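Local coordinates for carbohydrate oxidase (PDB 3RJA), which oxidises the C1 hydroxyl of mono-, oligo- and polysaccharides to lactones with an FAD cofactor, passing the electrons to molecular oxygen to give hydrogen peroxide, at residues S303-V308 / T312-E317; R24-F29 / F75-E80; I172-A177 / V199-T204. All blocks are in the same frame, centred on the assembly; numbering follows the deposited sequence.

Contact 1: S303-V308 / T312-E317. With ZN (zinc ion), chain E; ABL ((2R,3R,4R,5R)-4,5-dihydroxy-2-(hydroxymethyl)-6-oxopiperidin-3-yl beta-D-glucopyranoside), chain G.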
loop_
_atom_site.group_PDB
_atom_site.type_symbol
_atom_site.label_atom_id
_atom_site.label_comp_id
_atom_site.label_asym_id
_atom_site.label_seq_id
_atom_site.Cartn_x
_atom_site.Cartn_y
_atom_site.Cartn_z
ATOM N N SER A 303 10.466 -4.231 -10.015
ATOM C CA SER A 303 9.080 -4.552 -10.395
ATOM C C SER A 303 8.709 -6.041 -10.340
ATOM O O SER A 303 7.506 -6.383 -10.216
ATOM C CB SER A 303 8.795 -4.055 -11.831
ATOM O OG SER A 303 9.567 -4.782 -12.772
ATOM N N ASN A 304 9.719 -6.907 -10.483
ATOM C CA ASN A 304 9.531 -8.350 -10.602
ATOM C C ASN A 304 8.844 -8.766 -11.909
ATOM O O ASN A 304 8.288 -9.855 -11.981
ATOM C CB ASN A 304 8.761 -8.921 -9.402
ATOM C CG ASN A 304 9.585 -8.914 -8.133
ATOM O OD1 ASN A 304 10.782 -9.201 -8.169
ATOM N ND2 ASN A 304 8.955 -8.572 -7.003
ATOM N N PHE A 305 8.855 -7.896 -12.918
ATOM C CA PHE A 305 8.274 -8.207 -14.241
ATOM C C PHE A 305 9.202 -7.730 -15.333
ATOM O O PHE A 305 10.129 -6.945 -15.079
ATOM C CB PHE A 305 6.891 -7.548 -14.418
ATOM C CG PHE A 305 5.845 -8.171 -13.586
ATOM C CD1 PHE A 305 5.145 -9.286 -14.057
ATOM C CD2 PHE A 305 5.594 -7.702 -12.297
ATOM C CE1 PHE A 305 4.191 -9.903 -13.270
ATOM C CE2 PHE A 305 4.630 -8.315 -11.483
ATOM C CZ PHE A 305 3.930 -9.422 -11.965
ATOM N N ASP A 306 8.965 -8.211 -16.556
ATOM C CA ASP A 306 9.822 -7.818 -17.650
ATOM C C ASP A 306 9.368 -6.477 -18.261
ATOM O O ASP A 306 9.985 -5.993 -19.177
ATOM C CB ASP A 306 9.970 -8.943 -18.698
ATOM C CG ASP A 306 8.731 -9.122 -19.564
ATOM O OD1 ASP A 306 7.680 -8.498 -19.301
ATOM O OD2 ASP A 306 8.815 -9.898 -20.534
ATOM N N HIS A 307 8.285 -5.897 -17.751
ATOM C CA HIS A 307 7.911 -4.520 -18.117
ATOM C C HIS A 307 7.123 -3.902 -16.958
ATOM O O HIS A 307 6.649 -4.623 -16.058
ATOM C CB HIS A 307 7.085 -4.492 -19.417
ATOM C CG HIS A 307 5.675 -4.977 -19.246
ATOM N ND1 HIS A 307 5.337 -6.312 -19.229
ATOM C CD2 HIS A 307 4.517 -4.303 -19.074
ATOM C CE1 HIS A 307 4.036 -6.440 -19.065
ATOM N NE2 HIS A 307 3.514 -5.233 -18.970
ATOM N N VAL A 308 6.990 -2.578 -16.973
ATOM C CA VAL A 308 6.259 -1.867 -15.920
ATOM C C VAL A 308 4.994 -1.166 -16.344
ATOM O O VAL A 308 4.145 -0.883 -15.488
ATOM C CB VAL A 308 7.141 -0.863 -15.144
ATOM C CG1 VAL A 308 8.364 -1.597 -14.528
ATOM C CG2 VAL A 308 7.563 0.277 -16.003
ATOM N N THR A 312 -3.401 -3.540 -17.557
ATOM C CA THR A 312 -4.172 -4.744 -17.252
ATOM C C THR A 312 -3.727 -5.233 -15.857
ATOM O O THR A 312 -2.699 -4.779 -15.362
ATOM C CB THR A 312 -3.818 -5.893 -18.231
ATOM O OG1 THR A 312 -2.394 -6.000 -18.310
ATOM C CG2 THR A 312 -4.376 -5.630 -19.609
ATOM N N PRO A 313 -4.486 -6.161 -15.231
ATOM C CA PRO A 313 -4.103 -6.722 -13.917
ATOM C C PRO A 313 -2.788 -7.504 -13.995
ATOM O O PRO A 313 -2.481 -8.019 -15.050
ATOM C CB PRO A 313 -5.243 -7.711 -13.610
ATOM C CG PRO A 313 -6.404 -7.293 -14.471
ATOM C CD PRO A 313 -5.768 -6.721 -15.723
ATOM N N GLN A 314 -2.038 -7.632 -12.895
ATOM C CA GLN A 314 -0.942 -8.597 -12.892
ATOM C C GLN A 314 -1.483 -9.990 -12.571
ATOM O O GLN A 314 -2.675 -10.124 -12.233
ATOM C CB GLN A 314 0.262 -8.183 -12.023
ATOM C CG GLN A 314 0.004 -7.519 -10.690
ATOM C CD GLN A 314 1.318 -7.177 -9.968
ATOM O OE1 GLN A 314 1.804 -6.015 -9.977
ATOM N NE2 GLN A 314 1.904 -8.191 -9.355
ATOM N N PRO A 315 -0.645 -11.038 -12.735
ATOM C CA PRO A 315 -1.121 -12.389 -12.417
ATOM C C PRO A 315 -1.634 -12.459 -10.988
ATOM O O PRO A 315 -1.107 -11.780 -10.099
ATOM C CB PRO A 315 0.131 -13.273 -12.602
ATOM C CG PRO A 315 0.996 -12.485 -13.643
ATOM C CD PRO A 315 0.708 -11.027 -13.338
ATOM N N VAL A 316 -2.637 -13.299 -10.761
ATOM C CA VAL A 316 -3.279 -13.391 -9.456
ATOM C C VAL A 316 -2.442 -14.271 -8.576
ATOM O O VAL A 316 -1.588 -15.023 -9.070
ATOM C CB VAL A 316 -4.716 -13.976 -9.553
ATOM C CG1 VAL A 316 -5.631 -13.045 -10.392
ATOM C CG2 VAL A 316 -4.695 -15.410 -10.142
ATOM N N GLU A 317 -2.685 -14.169 -7.268
ATOM C CA GLU A 317 -1.989 -14.979 -6.287
ATOM C C GLU A 317 -2.998 -15.480 -5.273
ATOM O O GLU A 317 -4.149 -15.020 -5.236
ATOM C CB GLU A 317 -0.872 -14.167 -5.589
ATOM C CG GLU A 317 0.166 -13.600 -6.573
ATOM C CD GLU A 317 1.322 -12.832 -5.895
ATOM O OE1 GLU A 317 1.532 -12.923 -4.665
ATOM O OE2 GLU A 317 2.007 -12.099 -6.609
HETATM ZN ZN ZN E . 6.274 -7.778 -20.502
HETATM C C1A ABL G . 4.440 -5.781 -1.437
HETATM O O1A ABL G . 3.965 -4.820 -0.787
HETATM C C2A ABL G . 5.963 -5.927 -1.634
HETATM O O2A ABL G . 6.512 -4.614 -1.727
HETATM C C3A ABL G . 6.346 -6.769 -2.877
HETATM O O3A ABL G . 7.754 -7.090 -2.747
HETATM C C4A ABL G . 5.560 -8.066 -2.871
HETATM O O1 ABL G . 5.918 -8.914 -3.992
HETATM C C5A ABL G . 4.030 -7.738 -2.971
HETATM N N5 ABL G . 3.621 -6.722 -1.965
HETATM C C6A ABL G . 3.136 -8.977 -2.708
HETATM O O6A ABL G . 1.849 -8.902 -3.350
HETATM C C1 ABL G . 6.858 -10.008 -3.788
HETATM C C2 ABL G . 6.635 -11.116 -4.847
HETATM O O2 ABL G . 5.287 -11.588 -4.735
HETATM C C3 ABL G . 7.655 -12.240 -4.628
HETATM O O3 ABL G . 7.504 -13.278 -5.596
HETATM C C4 ABL G . 9.093 -11.628 -4.638
HETATM O O4 ABL G . 10.096 -12.617 -4.454
HETATM C C5 ABL G . 9.209 -10.557 -3.547
HETATM O O5 ABL G . 8.201 -9.547 -3.798
HETATM C C6 ABL G . 10.612 -9.944 -3.468
HETATM O O6 ABL G . 11.081 -9.430 -4.673
#
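Gln314 is folded at its first torsion (chi1 40°), with CG between its backbone N and carbonyl carbon, and extended beyond CG; Phe305 swings its ring out beside its own backbone N (chi1 -71°), and the two side chains cross at about a right angle. This brings the amide end of Gln314 to the rim of the ring, Gln314 NE2 lying 3.5 Å from Phe305 CE2, near the ring plane and with the amide turned 79° against it. NE2 meets the ring edge, not its face, so this is van der Waals contact and not an N-H...pi bond; at the other end of the amide, OE1 accepts from the backbone N of Gly134, which helps fix the amide's rotation. Pro315 adds an apolar touch, its CD 3.7 Å from Phe305 CE1, and Phe310 meets the Phe305 ring edge-to-face. Before the ring, the backbone is folded by an ST turn in which Phe305 N donates to Ser303 OG (3.2 Å). Beyond it, Asp306 OD1 (2.0 Å) and His307 ND1 (2.2 Å) bind one zinc ion. Gln314 also touches FAD, while Asn304 ND2 donates to O6 of the bound cellobiose-like lactam at 3.3 Å. This loop lines the sugar-binding cleft beside the flavin of an FAD-linked oligosaccharide oxidase.

Contact 2: R24-F29 / F75-E80. With FAD (flavin-adenine dinucleotide), chain B.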
loop_
_atom_site.group_PDB
_atom_site.type_symbol
_atom_site.label_atom_id
_atom_site.label_comp_id
_atom_site.label_asym_id
_atom_site.label_seq_id
_atom_site.Cartn_x
_atom_site.Cartn_y
_atom_site.Cartn_z
ATOM N N ARG A 24 -12.456 -10.589 -16.610
ATOM C CA ARG A 24 -11.291 -9.820 -16.216
ATOM C C ARG A 24 -11.577 -8.942 -14.972
ATOM O O ARG A 24 -10.820 -8.965 -14.011
ATOM C CB ARG A 24 -10.817 -8.930 -17.373
ATOM C CG ARG A 24 -9.753 -7.901 -16.952
ATOM C CD ARG A 24 -9.257 -7.028 -18.123
ATOM N NE ARG A 24 -8.776 -5.748 -17.609
ATOM C CZ ARG A 24 -8.087 -4.846 -18.315
ATOM N NH1 ARG A 24 -7.771 -5.102 -19.583
ATOM N NH2 ARG A 24 -7.711 -3.688 -17.749
ATOM N N ASP A 25 -12.653 -8.167 -15.017
ATOM C CA ASP A 25 -12.940 -7.181 -13.979
ATOM C C ASP A 25 -13.330 -7.809 -12.610
ATOM O O ASP A 25 -13.078 -7.218 -11.550
ATOM C CB ASP A 25 -14.052 -6.233 -14.435
ATOM C CG ASP A 25 -13.605 -5.220 -15.523
ATOM O OD1 ASP A 25 -12.402 -5.001 -15.754
ATOM O OD2 ASP A 25 -14.503 -4.614 -16.161
ATOM N N VAL A 26 -13.948 -9.003 -12.655
ATOM C CA VAL A 26 -14.516 -9.623 -11.473
ATOM C C VAL A 26 -13.463 -10.499 -10.748
ATOM O O VAL A 26 -13.708 -11.003 -9.636
ATOM C CB VAL A 26 -15.772 -10.498 -11.812
ATOM C CG1 VAL A 26 -15.353 -11.906 -12.289
ATOM C CG2 VAL A 26 -16.667 -10.638 -10.579
ATOM N N GLU A 27 -12.313 -10.681 -11.390
ATOM C CA GLU A 27 -11.279 -11.541 -10.831
ATOM C C GLU A 27 -10.453 -10.757 -9.791
ATOM O O GLU A 27 -9.859 -9.726 -10.132
ATOM C CB GLU A 27 -10.361 -12.065 -11.957
ATOM C CG GLU A 27 -9.270 -13.054 -11.487
ATOM C CD GLU A 27 -8.374 -13.534 -12.637
ATOM O OE1 GLU A 27 -7.942 -12.699 -13.468
ATOM O OE2 GLU A 27 -8.113 -14.758 -12.701
ATOM N N PRO A 28 -10.414 -11.226 -8.535
ATOM C CA PRO A 28 -9.592 -10.546 -7.478
ATOM C C PRO A 28 -8.114 -10.789 -7.703
ATOM O O PRO A 28 -7.755 -11.826 -8.303
ATOM C CB PRO A 28 -9.975 -11.287 -6.208
ATOM C CG PRO A 28 -10.363 -12.735 -6.711
ATOM C CD PRO A 28 -11.010 -12.499 -8.063
ATOM N N PHE A 29 -7.250 -9.906 -7.189
ATOM C CA PHE A 29 -5.821 -10.226 -7.155
ATOM C C PHE A 29 -5.580 -11.453 -6.239
ATOM O O PHE A 29 -4.776 -12.330 -6.559
ATOM C CB PHE A 29 -4.966 -9.012 -6.697
ATOM C CG PHE A 29 -3.521 -9.369 -6.384
ATOM C CD1 PHE A 29 -2.622 -9.708 -7.420
ATOM C CD2 PHE A 29 -3.063 -9.384 -5.072
ATOM C CE1 PHE A 29 -1.291 -10.051 -7.125
ATOM C CE2 PHE A 29 -1.709 -9.740 -4.755
ATOM C CZ PHE A 29 -0.836 -10.059 -5.762
ATOM N N PHE A 75 -11.181 -5.806 -0.736
ATOM C CA PHE A 75 -12.086 -4.739 -0.344
ATOM C C PHE A 75 -12.606 -3.879 -1.522
ATOM O O PHE A 75 -13.573 -3.132 -1.359
ATOM C CB PHE A 75 -11.479 -3.872 0.769
ATOM C CG PHE A 75 -11.438 -4.548 2.128
ATOM C CD1 PHE A 75 -12.315 -5.585 2.444
ATOM C CD2 PHE A 75 -10.535 -4.113 3.102
ATOM C CE1 PHE A 75 -12.289 -6.191 3.739
ATOM C CE2 PHE A 75 -10.497 -4.698 4.400
ATOM C CZ PHE A 75 -11.378 -5.757 4.702
ATOM N N GLY A 76 -11.980 -3.983 -2.700
ATOM C CA GLY A 76 -12.464 -3.235 -3.863
ATOM C C GLY A 76 -13.844 -3.737 -4.297
ATOM O O GLY A 76 -14.600 -3.000 -4.949
ATOM N N PHE A 77 -14.174 -4.982 -3.924
ATOM C CA PHE A 77 -15.507 -5.583 -4.146
ATOM C C PHE A 77 -16.463 -5.202 -3.038
ATOM O O PHE A 77 -17.676 -5.420 -3.132
ATOM C CB PHE A 77 -15.418 -7.127 -4.164
ATOM C CG PHE A 77 -14.615 -7.684 -5.312
ATOM C CD1 PHE A 77 -13.221 -7.721 -5.256
ATOM C CD2 PHE A 77 -15.257 -8.195 -6.442
ATOM C CE1 PHE A 77 -12.508 -8.261 -6.302
ATOM C CE2 PHE A 77 -14.548 -8.738 -7.477
ATOM C CZ PHE A 77 -13.171 -8.769 -7.416
ATOM N N GLY A 78 -15.919 -4.657 -1.969
ATOM C CA GLY A 78 -16.704 -4.455 -0.791
ATOM C C GLY A 78 -16.441 -5.471 0.313
ATOM O O GLY A 78 -17.006 -5.340 1.405
ATOM N N GLY A 79 -15.595 -6.472 0.051
ATOM C CA GLY A 79 -15.278 -7.498 1.078
ATOM C C GLY A 79 -16.433 -8.423 1.456
ATOM O O GLY A 79 -16.414 -9.068 2.504
ATOM N N GLU A 80 -17.432 -8.492 0.580
ATOM C CA GLU A 80 -18.621 -9.334 0.744
ATOM C C GLU A 80 -19.306 -9.301 -0.617
ATOM O O GLU A 80 -18.891 -8.526 -1.499
ATOM C CB GLU A 80 -19.558 -8.763 1.818
ATOM C CG GLU A 80 -20.097 -7.363 1.492
ATOM C CD GLU A 80 -20.958 -6.775 2.597
ATOM O OE1 GLU A 80 -21.197 -7.477 3.590
ATOM O OE2 GLU A 80 -21.380 -5.603 2.488
HETATM P PA FAD B . -8.154 -1.833 -4.716
HETATM O O1A FAD B . -8.751 -1.489 -6.055
HETATM O O2A FAD B . -8.372 -3.256 -4.270
HETATM O O5B FAD B . -8.763 -0.844 -3.608
HETATM C C5B FAD B . -8.171 -0.787 -2.315
HETATM C C4B FAD B . -9.091 0.031 -1.392
HETATM O O4B FAD B . -9.163 1.379 -1.859
HETATM C C3B FAD B . -10.525 -0.494 -1.361
HETATM O O3B FAD B . -11.107 -0.160 -0.098
HETATM C C2B FAD B . -11.184 0.363 -2.437
HETATM O O2B FAD B . -12.585 0.481 -2.370
HETATM C C1B FAD B . -10.487 1.694 -2.195
HETATM N N9A FAD B . -10.489 2.495 -3.416
HETATM C C8A FAD B . -10.127 2.103 -4.701
HETATM N N7A FAD B . -10.292 3.184 -5.509
HETATM C C5A FAD B . -10.713 4.224 -4.772
HETATM C C6A FAD B . -11.032 5.543 -5.112
HETATM N N6A FAD B . -10.915 5.979 -6.385
HETATM N N1A FAD B . -11.434 6.393 -4.096
HETATM C C2A FAD B . -11.561 5.935 -2.789
HETATM N N3A FAD B . -11.286 4.624 -2.456
HETATM C C4A FAD B . -10.855 3.795 -3.449
HETATM N N1 FAD B . 1.936 -1.336 -0.721
HETATM C C2 FAD B . 2.932 -0.408 -0.397
HETATM O O2 FAD B . 2.724 0.517 0.397
HETATM N N3 FAD B . 4.153 -0.531 -1.055
HETATM C C4 FAD B . 4.423 -1.420 -2.078
HETATM O O4 FAD B . 5.510 -1.386 -2.696
HETATM C C4X FAD B . 3.349 -2.425 -2.350
HETATM N N5 FAD B . 3.516 -3.333 -3.297
HETATM C C5X FAD B . 2.510 -4.204 -3.647
HETATM C C6 FAD B . 2.675 -5.108 -4.727
HETATM C C7 FAD B . 1.625 -5.889 -5.172
HETATM C C7M FAD B . 1.819 -6.881 -6.338
HETATM C C8 FAD B . 0.339 -5.686 -4.618
HETATM C C8M FAD B . -0.850 -6.500 -5.089
HETATM C C9 FAD B . 0.175 -4.857 -3.519
HETATM C C9A FAD B . 1.244 -4.082 -3.027
HETATM N N10 FAD B . 1.075 -3.122 -2.001
HETATM C C10 FAD B . 2.138 -2.338 -1.578
HETATM C "C1'" FAD B . -0.259 -3.000 -1.327
HETATM C "C2'" FAD B . -1.073 -1.876 -1.954
HETATM O "O2'" FAD B . -0.549 -0.624 -1.531
HETATM C "C3'" FAD B . -2.511 -1.963 -1.494
HETATM O "O3'" FAD B . -3.024 -3.255 -1.741
HETATM C "C4'" FAD B . -3.347 -0.886 -2.205
HETATM O "O4'" FAD B . -4.446 -0.563 -1.409
HETATM C "C5'" FAD B . -3.786 -1.338 -3.600
HETATM O "O5'" FAD B . -4.519 -0.316 -4.216
HETATM P P FAD B . -5.530 -0.704 -5.427
HETATM O O1P FAD B . -6.138 0.534 -6.016
HETATM O O2P FAD B . -4.787 -1.560 -6.454
HETATM O O3P FAD B . -6.561 -1.624 -4.621
#
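A buried aromatic contact joins the end of helix 20-25 and the loop after it to the glycine-rich loop between strands 63-66 and 84-87, where Phe77 presses its ring against the backbone of Val26 to Pro28. The ring is delivered edge first. Val26 O lies near the ring plane, straddled by Phe77 CZ and CE2 at 3.2 Å from each, so that any C-H...O attraction is shared by two bent approaches and is weak. Side chains add lighter touches: Pro28 CB packs on Phe77 CE1 at 3.9 Å, and Val26 CG2 comes within 4.2 Å of Phe77 CE2. With CG lying beside its own backbone N (chi1 -65°), Phe77 spans the gap to this loop, and Met85 of strand 84-87 also touches it.

Such loops serve the nucleotide in flavoproteins of the FAD-binding PCMH-like family, and the two segments here meet FAD at different places. Gly76 passes the pyrophosphate, its CA 4.1 Å from FAD O2A, and Phe75 CB lies 3.8 Å from FAD O3B on the adenosine ribose. The loop is closed by a backbone bond from Gly78 N to Phe75 O (2.9 Å), after which Gly78 and Gly79 continue with positive phi. At the far end of segment 24-29, Phe29 reaches the flavin ring system: FAD C8M sits over one face of the phenyl ring, offset toward its rim, and Phe29 CE2 is 3.4 Å from it, while His70 stacks with the same ring. On the helix side, Asp25 OD1 forms a salt bridge with Arg90, and Asp25 O accepts from the amine of Lys66.

Contact 3: I172-A177 / V199-T204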
loop_
_atom_site.group_PDB
_atom_site.type_symbol
_atom_site.label_atom_id
_atom_site.label_comp_id
_atom_site.label_asym_id
_atom_site.label_seq_id
_atom_site.Cartn_x
_atom_site.Cartn_y
_atom_site.Cartn_z
ATOM N N ILE A 172 -20.093 16.221 -6.431
ATOM C CA ILE A 172 -18.673 16.205 -6.759
ATOM C C ILE A 172 -18.048 17.420 -6.079
ATOM O O ILE A 172 -18.555 18.530 -6.244
ATOM C CB ILE A 172 -18.472 16.289 -8.269
ATOM C CG1 ILE A 172 -19.120 15.066 -8.962
ATOM C CG2 ILE A 172 -16.963 16.466 -8.590
ATOM C CD1 ILE A 172 -19.316 15.229 -10.485
ATOM N N VAL A 173 -16.991 17.206 -5.288
ATOM C CA VAL A 173 -16.338 18.307 -4.566
ATOM C C VAL A 173 -14.823 18.246 -4.720
ATOM O O VAL A 173 -14.251 17.174 -4.974
ATOM C CB VAL A 173 -16.693 18.329 -3.032
ATOM C CG1 VAL A 173 -18.200 18.420 -2.804
ATOM C CG2 VAL A 173 -16.071 17.131 -2.279
ATOM N N GLU A 174 -14.179 19.398 -4.584
ATOM C CA GLU A 174 -12.728 19.471 -4.523
ATOM C C GLU A 174 -12.295 19.474 -3.054
ATOM O O GLU A 174 -13.005 19.990 -2.178
ATOM C CB GLU A 174 -12.224 20.748 -5.202
ATOM C CG GLU A 174 -12.719 20.974 -6.630
ATOM C CD GLU A 174 -12.268 19.889 -7.593
ATOM O OE1 GLU A 174 -11.146 19.373 -7.438
ATOM O OE2 GLU A 174 -13.049 19.548 -8.496
ATOM N N ALA A 175 -11.133 18.882 -2.797
ATOM C CA ALA A 175 -10.522 18.899 -1.479
ATOM C C ALA A 175 -9.035 19.188 -1.599
ATOM O O ALA A 175 -8.369 18.713 -2.518
ATOM C CB ALA A 175 -10.765 17.589 -0.724
ATOM N N SER A 176 -8.510 19.974 -0.661
ATOM C CA SER A 176 -7.124 20.403 -0.724
ATOM C C SER A 176 -6.861 21.103 0.578
ATOM O O SER A 176 -7.746 21.147 1.427
ATOM C CB SER A 176 -6.875 21.358 -1.918
ATOM O OG SER A 176 -7.346 22.666 -1.607
ATOM N N ALA A 177 -5.656 21.659 0.743
ATOM C CA ALA A 177 -5.355 22.467 1.946
ATOM C C ALA A 177 -6.300 23.678 2.131
ATOM O O ALA A 177 -6.585 24.081 3.251
ATOM C CB ALA A 177 -3.870 22.915 1.956
ATOM N N VAL A 199 -10.260 12.278 -9.385
ATOM C CA VAL A 199 -8.997 12.826 -9.921
ATOM C C VAL A 199 -8.022 12.980 -8.757
ATOM O O VAL A 199 -8.389 13.532 -7.695
ATOM C CB VAL A 199 -9.180 14.228 -10.594
ATOM C CG1 VAL A 199 -7.859 14.759 -11.183
ATOM C CG2 VAL A 199 -10.272 14.204 -11.681
ATOM N N TRP A 200 -6.792 12.498 -8.940
ATOM C CA TRP A 200 -5.692 12.799 -7.988
ATOM C C TRP A 200 -4.863 13.966 -8.501
ATOM O O TRP A 200 -4.463 13.973 -9.666
ATOM C CB TRP A 200 -4.771 11.590 -7.796
ATOM C CG TRP A 200 -5.468 10.421 -7.178
ATOM C CD1 TRP A 200 -6.129 9.400 -7.826
ATOM C CD2 TRP A 200 -5.613 10.174 -5.773
ATOM N NE1 TRP A 200 -6.681 8.540 -6.892
ATOM C CE2 TRP A 200 -6.363 8.984 -5.630
ATOM C CE3 TRP A 200 -5.168 10.842 -4.621
ATOM C CZ2 TRP A 200 -6.702 8.451 -4.361
ATOM C CZ3 TRP A 200 -5.487 10.314 -3.376
ATOM C CH2 TRP A 200 -6.246 9.129 -3.251
ATOM N N LYS A 201 -4.567 14.931 -7.635
ATOM C CA LYS A 201 -3.678 16.042 -8.038
ATOM C C LYS A 201 -2.367 15.905 -7.293
ATOM O O LYS A 201 -2.321 15.942 -6.066
ATOM C CB LYS A 201 -4.369 17.402 -7.858
ATOM C CG LYS A 201 -5.787 17.411 -8.458
ATOM C CD LYS A 201 -6.507 18.698 -8.189
ATOM C CE LYS A 201 -7.979 18.654 -8.635
ATOM N NZ LYS A 201 -8.754 19.747 -7.890
ATOM N N LEU A 202 -1.296 15.704 -8.049
ATOM C CA LEU A 202 -0.061 15.159 -7.455
ATOM C C LEU A 202 1.156 16.002 -7.758
ATOM O O LEU A 202 1.428 16.264 -8.940
ATOM C CB LEU A 202 0.202 13.738 -7.994
ATOM C CG LEU A 202 -0.901 12.680 -7.815
ATOM C CD1 LEU A 202 -0.470 11.305 -8.424
ATOM C CD2 LEU A 202 -1.280 12.519 -6.335
ATOM N N ALA A 203 1.899 16.389 -6.719
ATOM C CA ALA A 203 3.196 17.059 -6.891
ATOM C C ALA A 203 4.190 16.017 -7.379
ATOM O O ALA A 203 4.178 14.887 -6.883
ATOM C CB ALA A 203 3.704 17.661 -5.540
ATOM N N THR A 204 5.057 16.390 -8.320
ATOM C CA THR A 204 6.081 15.471 -8.823
ATOM C C THR A 204 7.468 16.092 -8.589
ATOM O O THR A 204 7.552 17.291 -8.302
ATOM C CB THR A 204 5.899 15.168 -10.327
ATOM O OG1 THR A 204 6.154 16.362 -11.101
ATOM C CG2 THR A 204 4.494 14.657 -10.598
HETATM O O HOH W 1 -8.169 20.181 -5.039
#
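Glu174 and Lys201 form a salt bridge across one face of the antiparallel sheet of the FAD-binding part, reaching over strand 160-166, to which both of their strands are paired. Strands 172-176 and 196-206 flank that middle strand and run parallel to one another, so no backbone bond joins them directly and the side chains must span the gap. Lys201 does so with an extended chain, while Glu174 is bent at its second torsion (chi2 -62°), and the two cross at about a right angle. Lys201 NZ donates to Glu174 OE1 at 2.5 Å, a length short enough to be doubtful in detail. The same oxygen is hydrogen-bonded to the hydroxyl of Thr164 on the middle strand, so OE1 has two polar partners. The backbone carbonyl of Glu174 is taken up separately by the side-chain amide of Asn180. On the other face of the sheet, the indole N-H of Trp200 is satisfied by Ser138 OG, amid packing from helices 137-142 and 181-190. A second link between the flanking strands runs through solvent: one water accepts from Lys201 NZ and donates to Ala175 O, each bond 2.9 Å long.

In the fold
From the N terminus, contact 2 comes first, closing a long loop that leaves helix 20-25, passes through strands 39-42 and 63-66 and returns before strand 84-87. Contact 3 follows, closing the excursion through helix 181-190 between two strands of the antiparallel sheet. Contact 1 is last, a short closure within the loop between helix 295-301 and strand 318-326. The three lie in series, neither nesting nor crossing. Contacts 1 and 2 nevertheless meet in space: Glu317 N and Phe29 O, 2.9 Å apart, probably share a hydrogen bond, tying the N-terminal region to the substrate-binding part near FAD. Contact 3 stands apart, its nearest atoms about 13 Å from those of contact 2.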